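Local coordinates for protein lectin (PDB 6LIK) that binds galactose and N-acetylgalactosamine through a calcium ion, as a lectin of the oyster mushroom, at residues V233-F238 against N298-G303; V242-K247 against S320-V325; A258-T263 against S275-A280. One frame throughout, in Å; residues are numbered along the deposited sequence.

Contact 1. Residues V233-F238 against N298-G303. With CA (calcium ion), chain E; NAG (2-acetamido-2-deoxy-beta-D-glucopyranose), chain D; GLA (alpha-D-galactopyranose), chain I.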
loop_
_atom_site.group_PDB
_atom_site.type_symbol
_atom_site.label_atom_id
_atom_site.label_comp_id
_atom_site.label_asym_id
_atom_site.label_seq_id
_atom_site.Cartn_x
_atom_site.Cartn_y
_atom_site.Cartn_z
ATOM N N VAL A 233 16.526 0.141 30.189
ATOM C CA VAL A 233 16.212 -1.267 29.802
ATOM C C VAL A 233 14.758 -1.518 30.207
ATOM O O VAL A 233 14.379 -1.038 31.246
ATOM C CB VAL A 233 17.176 -2.284 30.449
ATOM C CG1 VAL A 233 16.819 -3.715 30.065
ATOM C CG2 VAL A 233 18.630 -1.984 30.076
ATOM N N GLY A 234 13.960 -2.187 29.382
ATOM C CA GLY A 234 12.587 -2.567 29.764
ATOM C C GLY A 234 11.594 -2.472 28.622
ATOM O O GLY A 234 11.928 -1.939 27.544
ATOM N N SER A 235 10.384 -2.963 28.876
ATOM C CA SER A 235 9.263 -2.937 27.919
ATOM C C SER A 235 8.404 -1.682 28.110
ATOM O O SER A 235 8.357 -1.130 29.195
ATOM C CB SER A 235 8.525 -4.188 28.039
ATOM O OG SER A 235 9.347 -5.244 27.571
ATOM N N ARG A 236 7.825 -1.181 27.027
ATOM C CA ARG A 236 6.967 0.026 27.003
ATOM C C ARG A 236 5.841 -0.266 26.019
ATOM O O ARG A 236 6.076 -1.058 25.085
ATOM C CB ARG A 236 7.772 1.260 26.584
ATOM C CG ARG A 236 9.037 1.499 27.407
ATOM C CD ARG A 236 8.679 2.075 28.756
ATOM N NE ARG A 236 9.767 2.473 29.628
ATOM C CZ ARG A 236 10.478 1.657 30.412
ATOM N NH1 ARG A 236 10.304 0.350 30.399
ATOM N NH2 ARG A 236 11.435 2.166 31.161
ATOM N N ALA A 237 4.655 0.303 26.224
ATOM C CA ALA A 237 3.515 0.007 25.347
ATOM C C ALA A 237 3.046 1.288 24.686
ATOM O O ALA A 237 3.220 2.400 25.290
ATOM C CB ALA A 237 2.433 -0.726 26.094
ATOM N N PHE A 238 2.499 1.112 23.474
ATOM C CA PHE A 238 1.966 2.195 22.611
ATOM C C PHE A 238 0.626 1.742 22.036
ATOM O O PHE A 238 0.457 0.528 21.750
ATOM C CB PHE A 238 2.994 2.561 21.539
ATOM C CG PHE A 238 4.366 2.788 22.131
ATOM C CD1 PHE A 238 5.210 1.722 22.393
ATOM C CD2 PHE A 238 4.791 4.059 22.482
ATOM C CE1 PHE A 238 6.449 1.911 22.972
ATOM C CE2 PHE A 238 6.030 4.248 23.075
ATOM C CZ PHE A 238 6.858 3.178 23.319
ATOM N N ASN A 298 3.885 -3.679 22.232
ATOM C CA ASN A 298 4.866 -3.891 23.321
ATOM C C ASN A 298 6.257 -3.811 22.669
ATOM O O ASN A 298 6.597 -4.742 21.951
ATOM C CB ASN A 298 4.618 -5.249 24.001
ATOM C CG ASN A 298 5.710 -5.628 24.974
ATOM O OD1 ASN A 298 6.552 -4.782 25.293
ATOM N ND2 ASN A 298 5.711 -6.867 25.440
ATOM N N ALA A 299 7.027 -2.752 22.888
ATOM C CA ALA A 299 8.422 -2.624 22.387
ATOM C C ALA A 299 9.384 -2.658 23.573
ATOM O O ALA A 299 9.076 -2.041 24.621
ATOM C CB ALA A 299 8.607 -1.367 21.570
ATOM N N THR A 300 10.523 -3.328 23.397
ATOM C CA THR A 300 11.512 -3.585 24.471
ATOM C C THR A 300 12.867 -2.968 24.093
ATOM O O THR A 300 13.325 -3.197 22.982
ATOM C CB THR A 300 11.577 -5.094 24.752
ATOM O OG1 THR A 300 10.276 -5.588 25.091
ATOM C CG2 THR A 300 12.522 -5.426 25.881
ATOM N N ASN A 301 13.470 -2.223 25.010
ATOM C CA ASN A 301 14.882 -1.775 24.959
ATOM C C ASN A 301 15.791 -2.753 25.718
ATOM O O ASN A 301 15.613 -2.937 26.920
ATOM C CB ASN A 301 15.057 -0.382 25.544
ATOM C CG ASN A 301 16.431 0.192 25.251
ATOM O OD1 ASN A 301 17.093 -0.308 24.361
ATOM N ND2 ASN A 301 16.863 1.217 25.982
ATOM N N GLY A 302 16.743 -3.358 25.005
ATOM C CA GLY A 302 17.826 -4.174 25.568
ATOM C C GLY A 302 18.950 -3.333 26.166
ATOM O O GLY A 302 19.794 -3.918 26.836
ATOM N N GLY A 303 18.994 -2.025 25.899
ATOM C CA GLY A 303 20.044 -1.109 26.381
ATOM C C GLY A 303 20.399 -0.084 25.323
ATOM O O GLY A 303 20.316 -0.420 24.138
HETATM CA CA CA E . 18.567 -0.352 22.210
HETATM C C1 NAG D . 6.662 -7.425 26.411
HETATM C C2 NAG D . 6.115 -8.624 27.240
HETATM C C3 NAG D . 7.148 -9.105 28.269
HETATM C C4 NAG D . 8.240 -9.828 27.491
HETATM C C5 NAG D . 8.762 -8.744 26.508
HETATM C C6 NAG D . 9.721 -9.309 25.460
HETATM C C7 NAG D . 4.431 -7.607 28.675
HETATM C C8 NAG D . 2.923 -7.531 28.773
HETATM N N2 NAG D . 4.756 -8.459 27.760
HETATM O O3 NAG D . 6.585 -10.030 29.183
HETATM O O4 NAG D . 9.186 -10.519 28.391
HETATM O O5 NAG D . 7.736 -8.075 25.746
HETATM O O6 NAG D . 9.125 -9.592 24.197
HETATM O O7 NAG D . 5.320 -6.972 29.270
HETATM C C1 GLA I . 23.267 -0.199 21.399
HETATM C C2 GLA I . 22.414 -1.543 21.456
HETATM C C3 GLA I . 21.249 -1.549 20.410
HETATM C C4 GLA I . 21.004 -0.166 19.698
HETATM C C5 GLA I . 22.353 0.530 19.188
HETATM C C6 GLA I . 22.267 1.999 18.714
HETATM O O1 GLA I . 24.524 -0.289 22.093
HETATM O O2 GLA I . 23.099 -2.842 21.481
HETATM O O3 GLA I . 20.036 -1.941 21.122
HETATM O O4 GLA I . 20.081 0.595 20.572
HETATM O O5 GLA I . 23.502 0.432 20.097
HETATM O O6 GLA I . 21.956 2.083 17.323
#
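Gly-234 and Asn-301 face each other as an antiparallel hydrogen-bonded pair, the first of four bridges between strands 234-238 and 298-301, whose segment axes approach to 4.6 Å at 149°. Gly-234 N reaches Asn-301 O at 3.1 Å, and the bond returns from Asn-301 N to Gly-234 O; two residues along, Arg-236 and Ala-299 exchange bonds in the same way. Between these pairs lies the non-hydrogen-bonded pair Ser-235 and Thr-300, whose hydroxyls meet, Ser-235 OG to Thr-300 OG1 at 2.7 Å. Both oxygens stand beside their own backbone N (chi1 -68° and -57°), which brings them together on one face of the sheet. Asn-298 lies on that face too, with its OD1 3.4 Å from Ser-235 CB and its ND2 bonded covalently to C1 of an N-acetylglucosamine at 1.5 Å. On the face of Arg-236 and Ala-299, the CE1 atom of the Phe-238 ring approaches Ala-299 CB at 4.2 Å. The Arg-236 chain bends at chi2, turning NH1 back to Ser-235 O at 2.7 Å while NH2 forms a salt bridge with Asp-225. At the calcium end of the pairing, Asn-301 OD1 accepts from Gly-303 N in an Asx turn, the N-H coming from above the amide plane, and binds the ion at 2.6 Å; its ND2 is tied to Gly-304 O and Pro-232 O. Gly-303 O, Asp-259, Asp-260 and Pro-305 also bind the ion, with O3 and O4 of the galactose. The pairing thus probably sets the position of two of the five protein ligands, while the glycan occupies the Ser-235 face.

Contact 2. Residues V242-K247 against S320-V325; sequences VNQCTK and SNETVV. With NAG (2-acetamido-2-deoxy-beta-D-glucopyranose), chain B.
Val-242 and Val-324 touch through their methyl groups, CG2 to CG2 at 3.7 Å, the two side chains running antiparallel alongside each other. The other methyl of Val-242, CG1, lies 3.6 Å from Glu-322 OE1. That same oxygen receives a weak hydrogen bond from Gln-244 NE2 at 3.4 Å, bent to 139° at the hydrogen, with the amide and carboxylate planes 64° apart. Lys-247 makes the remaining link, NZ to Ser-320 OG at 3.0 Å. No backbone bond joins the two segments: their nearest CA atoms, those of Val-242 and Val-324, are 8.5 Å apart, so side chains alone span the gap.

Glu-322, its CG anti to the backbone N, extends fully beyond it, chi2 175°, to bring its carboxylate across, and Tyr-316 OH gives OE1 a further hydrogen bond. Lys-247 also lies against the Tyr-316 ring as a cation-pi pair, while Ser-320 OG is hydrogen-bonded to Asp-318. A type I beta turn, closed by Lys-247 N to Gln-244 O at 3.2 Å, carries Gln-244 and Lys-247 at its two ends, and both side chains set off toward 320-325. Asn-321 points away from 242-247 and carries an N-acetylglucosamine, ND2 to C1 at 1.5 Å. Strand 234-243 belongs to the seven-stranded antiparallel sheet and 321-325 edges the five-stranded one, a face-to-face contact of the kind seen between the two sheets of a beta sandwich.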
loop_
_atom_site.group_PDB
_atom_site.type_symbol
_atom_site.label_atom_id
_atom_site.label_comp_id
_atom_site.label_asym_id
_atom_site.label_seq_id
_atom_site.Cartn_x
_atom_site.Cartn_y
_atom_site.Cartn_z
ATOM N N VAL A 242 -8.075 4.079 15.475
ATOM C CA VAL A 242 -8.692 4.770 14.310
ATOM C C VAL A 242 -10.174 4.416 14.352
ATOM O O VAL A 242 -10.517 3.235 14.584
ATOM C CB VAL A 242 -8.009 4.368 12.986
ATOM C CG1 VAL A 242 -8.668 5.027 11.782
ATOM C CG2 VAL A 242 -6.530 4.706 13.041
ATOM N N ASN A 243 -11.018 5.418 14.199
ATOM C CA ASN A 243 -12.468 5.218 14.380
ATOM C C ASN A 243 -13.184 6.257 13.552
ATOM O O ASN A 243 -13.486 7.297 14.117
ATOM C CB ASN A 243 -12.845 5.310 15.858
ATOM C CG ASN A 243 -14.329 5.171 16.135
ATOM O OD1 ASN A 243 -14.833 5.842 17.030
ATOM N ND2 ASN A 243 -15.034 4.354 15.362
ATOM N N GLN A 244 -13.399 5.977 12.273
ATOM C CA GLN A 244 -14.222 6.835 11.377
ATOM C C GLN A 244 -15.618 6.196 11.338
ATOM O O GLN A 244 -15.810 5.243 10.558
ATOM C CB GLN A 244 -13.610 6.920 9.969
ATOM C CG GLN A 244 -12.163 7.376 9.905
ATOM C CD GLN A 244 -11.998 8.861 10.154
ATOM O OE1 GLN A 244 -12.953 9.637 10.101
ATOM N NE2 GLN A 244 -10.770 9.281 10.426
ATOM N N CYS A 245 -16.550 6.632 12.184
ATOM C CA CYS A 245 -17.809 5.870 12.440
ATOM C C CYS A 245 -18.771 6.003 11.248
ATOM O O CYS A 245 -19.655 5.185 11.190
ATOM C CB CYS A 245 -18.485 6.255 13.762
ATOM S SG CYS A 245 -19.005 7.995 13.869
ATOM N N THR A 246 -18.548 6.911 10.289
ATOM C CA THR A 246 -19.373 7.023 9.061
ATOM C C THR A 246 -18.699 6.391 7.816
ATOM O O THR A 246 -19.126 6.706 6.694
ATOM C CB THR A 246 -19.654 8.495 8.765
ATOM O OG1 THR A 246 -18.373 9.056 8.480
ATOM C CG2 THR A 246 -20.363 9.191 9.908
ATOM N N LYS A 247 -17.667 5.557 7.958
ATOM C CA LYS A 247 -17.012 4.895 6.799
ATOM C C LYS A 247 -16.892 3.417 7.111
ATOM O O LYS A 247 -17.196 3.023 8.246
ATOM C CB LYS A 247 -15.615 5.437 6.497
ATOM C CG LYS A 247 -15.535 6.911 6.144
ATOM C CD LYS A 247 -14.137 7.302 5.755
ATOM C CE LYS A 247 -13.987 7.737 4.312
ATOM N NZ LYS A 247 -12.679 8.418 4.150
ATOM N N SER A 320 -11.344 5.441 -0.835
ATOM C CA SER A 320 -10.432 6.325 -0.063
ATOM C C SER A 320 -9.566 5.474 0.891
ATOM O O SER A 320 -9.812 4.227 1.102
ATOM C CB SER A 320 -11.212 7.378 0.712
ATOM O OG SER A 320 -11.865 6.762 1.837
ATOM N N ASN A 321 -8.598 6.140 1.495
ATOM C CA ASN A 321 -7.603 5.513 2.392
ATOM C C ASN A 321 -7.227 6.563 3.445
ATOM O O ASN A 321 -7.501 7.773 3.286
ATOM C CB ASN A 321 -6.409 5.004 1.571
ATOM C CG ASN A 321 -5.662 6.157 0.941
ATOM O OD1 ASN A 321 -5.068 6.927 1.668
ATOM N ND2 ASN A 321 -5.704 6.330 -0.374
ATOM N N GLU A 322 -6.542 6.121 4.467
ATOM C CA GLU A 322 -6.016 7.013 5.513
ATOM C C GLU A 322 -4.634 6.477 5.856
ATOM O O GLU A 322 -4.520 5.219 5.986
ATOM C CB GLU A 322 -6.991 6.954 6.685
ATOM C CG GLU A 322 -6.528 7.665 7.923
ATOM C CD GLU A 322 -7.563 7.685 9.041
ATOM O OE1 GLU A 322 -8.713 7.084 8.883
ATOM O OE2 GLU A 322 -7.252 8.325 10.061
ATOM N N THR A 323 -3.667 7.374 6.048
ATOM C CA THR A 323 -2.328 6.998 6.559
ATOM C C THR A 323 -2.211 7.429 8.027
ATOM O O THR A 323 -2.563 8.526 8.348
ATOM C CB THR A 323 -1.232 7.571 5.651
ATOM O OG1 THR A 323 -1.244 6.770 4.480
ATOM C CG2 THR A 323 0.145 7.441 6.254
ATOM N N VAL A 324 -1.738 6.553 8.873
ATOM C CA VAL A 324 -1.429 6.811 10.297
ATOM C C VAL A 324 0.064 6.557 10.484
ATOM O O VAL A 324 0.537 5.517 10.006
ATOM C CB VAL A 324 -2.255 5.851 11.164
ATOM C CG1 VAL A 324 -1.788 5.838 12.606
ATOM C CG2 VAL A 324 -3.723 6.200 11.073
ATOM N N VAL A 325 0.758 7.441 11.180
ATOM C CA VAL A 325 2.192 7.262 11.534
ATOM C C VAL A 325 2.377 7.379 13.049
ATOM O O VAL A 325 1.578 8.105 13.708
ATOM C CB VAL A 325 3.045 8.290 10.780
ATOM C CG1 VAL A 325 2.807 8.153 9.298
ATOM C CG2 VAL A 325 2.784 9.724 11.219
HETATM C C1 NAG B . -5.040 7.521 -0.920
HETATM C C2 NAG B . -4.153 7.204 -2.078
HETATM C C3 NAG B . -3.512 8.474 -2.713
HETATM C C4 NAG B . -4.444 9.708 -3.023
HETATM C C5 NAG B . -5.669 9.692 -2.055
HETATM C C6 NAG B . -6.900 10.170 -2.867
HETATM C C7 NAG B . -3.153 4.940 -2.023
HETATM C C8 NAG B . -4.153 4.475 -2.999
HETATM N N2 NAG B . -3.174 6.232 -1.598
HETATM O O3 NAG B . -2.898 7.919 -3.873
HETATM O O4 NAG B . -3.850 11.084 -3.002
HETATM O O5 NAG B . -6.010 8.404 -1.478
HETATM O O6 NAG B . -8.051 9.358 -2.659
HETATM O O7 NAG B . -2.349 4.114 -1.664
#

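Contact 3. Residues A258-T263 against S275-A280; sequences ADDRYT and SSYTVA. With CA (calcium ion), chain E; GLA (alpha-D-galactopyranose), chain I.
The calcium-dependent galactose site is where this contact belongs: Asp-259 and Asp-260, at the junction of strands 249-259 and 261-266, lie beside the loop carrying Tyr-277. Asp-259 OD1 binds the calcium ion at 2.6 Å and Asp-260 OD2 at 2.4 Å; Asn-301, Gly-303 and Pro-305 complete the protein ligands. The other carboxylate oxygens of the aspartates come closest to the sugar, Asp-259 OD2 2.6 Å from galactose O4 and Asp-260 OD1 2.5 Å from O3. Tyr-277 borders this acidic pair: a chi1 of 54° sets its CG between backbone N and carbonyl carbon, and Asp-259 OD2 sits over the ring centre, 4.2 Å above its plane. At the ring edge, near the plane, lie Ala-258 O and Asp-260 OD1, while Tyr-277 OH comes within 3.5 Å of galactose C5. Ser-276 OG accepts from Thr-278 N and Val-279 N, an ST turn and ST motif. Outside the segments, Trp-364 NE1 donates to Asp-259 OD2 and Gly-302 N to Asp-260 OD2. With no hydrogen bond between them, the segments meet by van der Waals contact and a CA-H...O approach, Ser-275 CA to Asp-260 O at 3.4 Å; the aspartates engage metal and sugar, which the tyrosine bounds by its hydroxyl end, obliquely to its ring.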
loop_
_atom_site.group_PDB
_atom_site.type_symbol
_atom_site.label_atom_id
_atom_site.label_comp_id
_atom_site.label_asym_id
_atom_site.label_seq_id
_atom_site.Cartn_x
_atom_site.Cartn_y
_atom_site.Cartn_z
ATOM N N ALA A 258 11.533 -1.623 15.375
ATOM C CA ALA A 258 11.783 -1.170 16.753
ATOM C C ALA A 258 13.242 -1.397 17.129
ATOM O O ALA A 258 13.799 -2.456 16.795
ATOM C CB ALA A 258 10.869 -1.909 17.688
ATOM N N ASP A 259 13.783 -0.458 17.883
ATOM C CA ASP A 259 15.041 -0.629 18.624
ATOM C C ASP A 259 14.740 -1.001 20.084
ATOM O O ASP A 259 14.338 -0.090 20.846
ATOM C CB ASP A 259 15.911 0.618 18.519
ATOM C CG ASP A 259 17.279 0.436 19.162
ATOM O OD1 ASP A 259 17.437 -0.594 19.858
ATOM O OD2 ASP A 259 18.180 1.301 18.931
ATOM N N ASP A 260 14.444 -2.275 20.253
ATOM C CA ASP A 260 15.328 -3.450 20.058
ATOM C C ASP A 260 14.428 -4.493 19.404
ATOM O O ASP A 260 14.924 -5.179 18.508
ATOM C CB ASP A 260 16.064 -3.946 21.303
ATOM C CG ASP A 260 17.468 -3.370 21.406
ATOM O OD1 ASP A 260 18.287 -3.660 20.477
ATOM O OD2 ASP A 260 17.718 -2.573 22.359
ATOM N N ARG A 261 13.124 -4.479 19.734
ATOM C CA ARG A 261 12.178 -5.633 19.641
ATOM C C ARG A 261 10.743 -5.087 19.817
ATOM O O ARG A 261 10.559 -4.038 20.498
ATOM C CB ARG A 261 12.682 -6.623 20.704
ATOM C CG ARG A 261 11.702 -7.629 21.278
ATOM C CD ARG A 261 12.296 -8.362 22.482
ATOM N NE ARG A 261 13.726 -8.629 22.351
ATOM C CZ ARG A 261 14.264 -9.580 21.574
ATOM N NH1 ARG A 261 13.500 -10.377 20.839
ATOM N NH2 ARG A 261 15.581 -9.716 21.517
ATOM N N TYR A 262 9.746 -5.672 19.157
ATOM C CA TYR A 262 8.322 -5.284 19.345
ATOM C C TYR A 262 7.487 -6.537 19.182
ATOM O O TYR A 262 7.939 -7.500 18.538
ATOM C CB TYR A 262 7.790 -4.228 18.356
ATOM C CG TYR A 262 7.705 -4.745 16.950
ATOM C CD1 TYR A 262 8.823 -4.781 16.131
ATOM C CD2 TYR A 262 6.556 -5.343 16.487
ATOM C CE1 TYR A 262 8.784 -5.371 14.872
ATOM C CE2 TYR A 262 6.506 -5.955 15.240
ATOM C CZ TYR A 262 7.622 -5.972 14.424
ATOM O OH TYR A 262 7.563 -6.599 13.212
ATOM N N THR A 263 6.288 -6.476 19.739
ATOM C CA THR A 263 5.125 -7.288 19.334
ATOM C C THR A 263 3.975 -6.332 19.042
ATOM O O THR A 263 3.828 -5.328 19.797
ATOM C CB THR A 263 4.744 -8.274 20.425
ATOM O OG1 THR A 263 5.909 -9.037 20.702
ATOM C CG2 THR A 263 3.626 -9.187 19.986
ATOM N N SER A 275 12.790 -8.106 15.810
ATOM C CA SER A 275 13.944 -7.818 16.681
ATOM C C SER A 275 15.059 -7.111 15.891
ATOM O O SER A 275 16.216 -7.181 16.292
ATOM C CB SER A 275 14.402 -9.095 17.315
ATOM O OG SER A 275 14.573 -10.092 16.332
ATOM N N SER A 276 14.699 -6.395 14.846
ATOM C CA SER A 276 15.645 -5.646 13.992
ATOM C C SER A 276 15.208 -4.187 13.866
ATOM O O SER A 276 14.033 -3.938 13.501
ATOM C CB SER A 276 15.756 -6.279 12.640
ATOM O OG SER A 276 16.666 -5.538 11.852
ATOM N N TYR A 277 16.150 -3.271 14.079
ATOM C CA TYR A 277 16.004 -1.831 13.787
ATOM C C TYR A 277 16.685 -1.466 12.462
ATOM O O TYR A 277 16.715 -0.269 12.167
ATOM C CB TYR A 277 16.496 -0.994 14.964
ATOM C CG TYR A 277 17.892 -1.270 15.442
ATOM C CD1 TYR A 277 18.967 -0.630 14.852
ATOM C CD2 TYR A 277 18.130 -2.122 16.514
ATOM C CE1 TYR A 277 20.258 -0.846 15.290
ATOM C CE2 TYR A 277 19.415 -2.347 16.974
ATOM C CZ TYR A 277 20.481 -1.705 16.350
ATOM O OH TYR A 277 21.768 -1.884 16.766
ATOM N N THR A 278 17.151 -2.441 11.673
ATOM C CA THR A 278 17.743 -2.202 10.324
ATOM C C THR A 278 16.903 -2.881 9.223
ATOM O O THR A 278 17.040 -2.449 8.062
ATOM C CB THR A 278 19.197 -2.701 10.243
ATOM O OG1 THR A 278 19.229 -4.074 10.638
ATOM C CG2 THR A 278 20.174 -1.938 11.111
ATOM N N VAL A 279 16.063 -3.880 9.547
ATOM C CA VAL A 279 15.112 -4.539 8.592
ATOM C C VAL A 279 13.700 -4.464 9.171
ATOM O O VAL A 279 13.454 -5.117 10.212
ATOM C CB VAL A 279 15.470 -6.012 8.321
ATOM C CG1 VAL A 279 14.518 -6.639 7.300
ATOM C CG2 VAL A 279 16.917 -6.157 7.880
ATOM N N ALA A 280 12.826 -3.720 8.499
ATOM C CA ALA A 280 11.414 -3.496 8.881
ATOM C C ALA A 280 10.554 -4.679 8.441
ATOM O O ALA A 280 10.924 -5.362 7.478
ATOM C CB ALA A 280 10.909 -2.214 8.278
HETATM CA CA CA E . 18.567 -0.352 22.210
HETATM C C1 GLA I . 23.267 -0.199 21.399
HETATM C C2 GLA I . 22.414 -1.543 21.456
HETATM C C3 GLA I . 21.249 -1.549 20.410
HETATM C C4 GLA I . 21.004 -0.166 19.698
HETATM C C5 GLA I . 22.353 0.530 19.188
HETATM C C6 GLA I . 22.267 1.999 18.714
HETATM O O1 GLA I . 24.524 -0.289 22.093
HETATM O O2 GLA I . 23.099 -2.842 21.481
HETATM O O3 GLA I . 20.036 -1.941 21.122
HETATM O O4 GLA I . 20.081 0.595 20.572
HETATM O O5 GLA I . 23.502 0.432 20.097
HETATM O O6 GLA I . 21.956 2.083 17.323
#

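Overall arrangement
The centres of contacts 1 and 3 lie 11 Å apart, whereas contact 2 stands 28 Å from contact 1 and 26 Å from contact 3. Strand 234-243 supplies a segment to contacts 1 and 2 and pairs with strand 292-301 in the seven-stranded sheet; strand 261-266 lies on the other side of 292-301. Along the chain, the segments of contacts 1 and 2 alternate, and both segments of contact 3 fall between the two of contact 1. Asn-298 O to Thr-263 N, 2.8 Å, links contacts 1 and 3, which together supply four calcium ligands. The metal site thus lies toward one end of the chain's fold, contact 1 being about 28 Å and contact 3 about 21 Å from its centre.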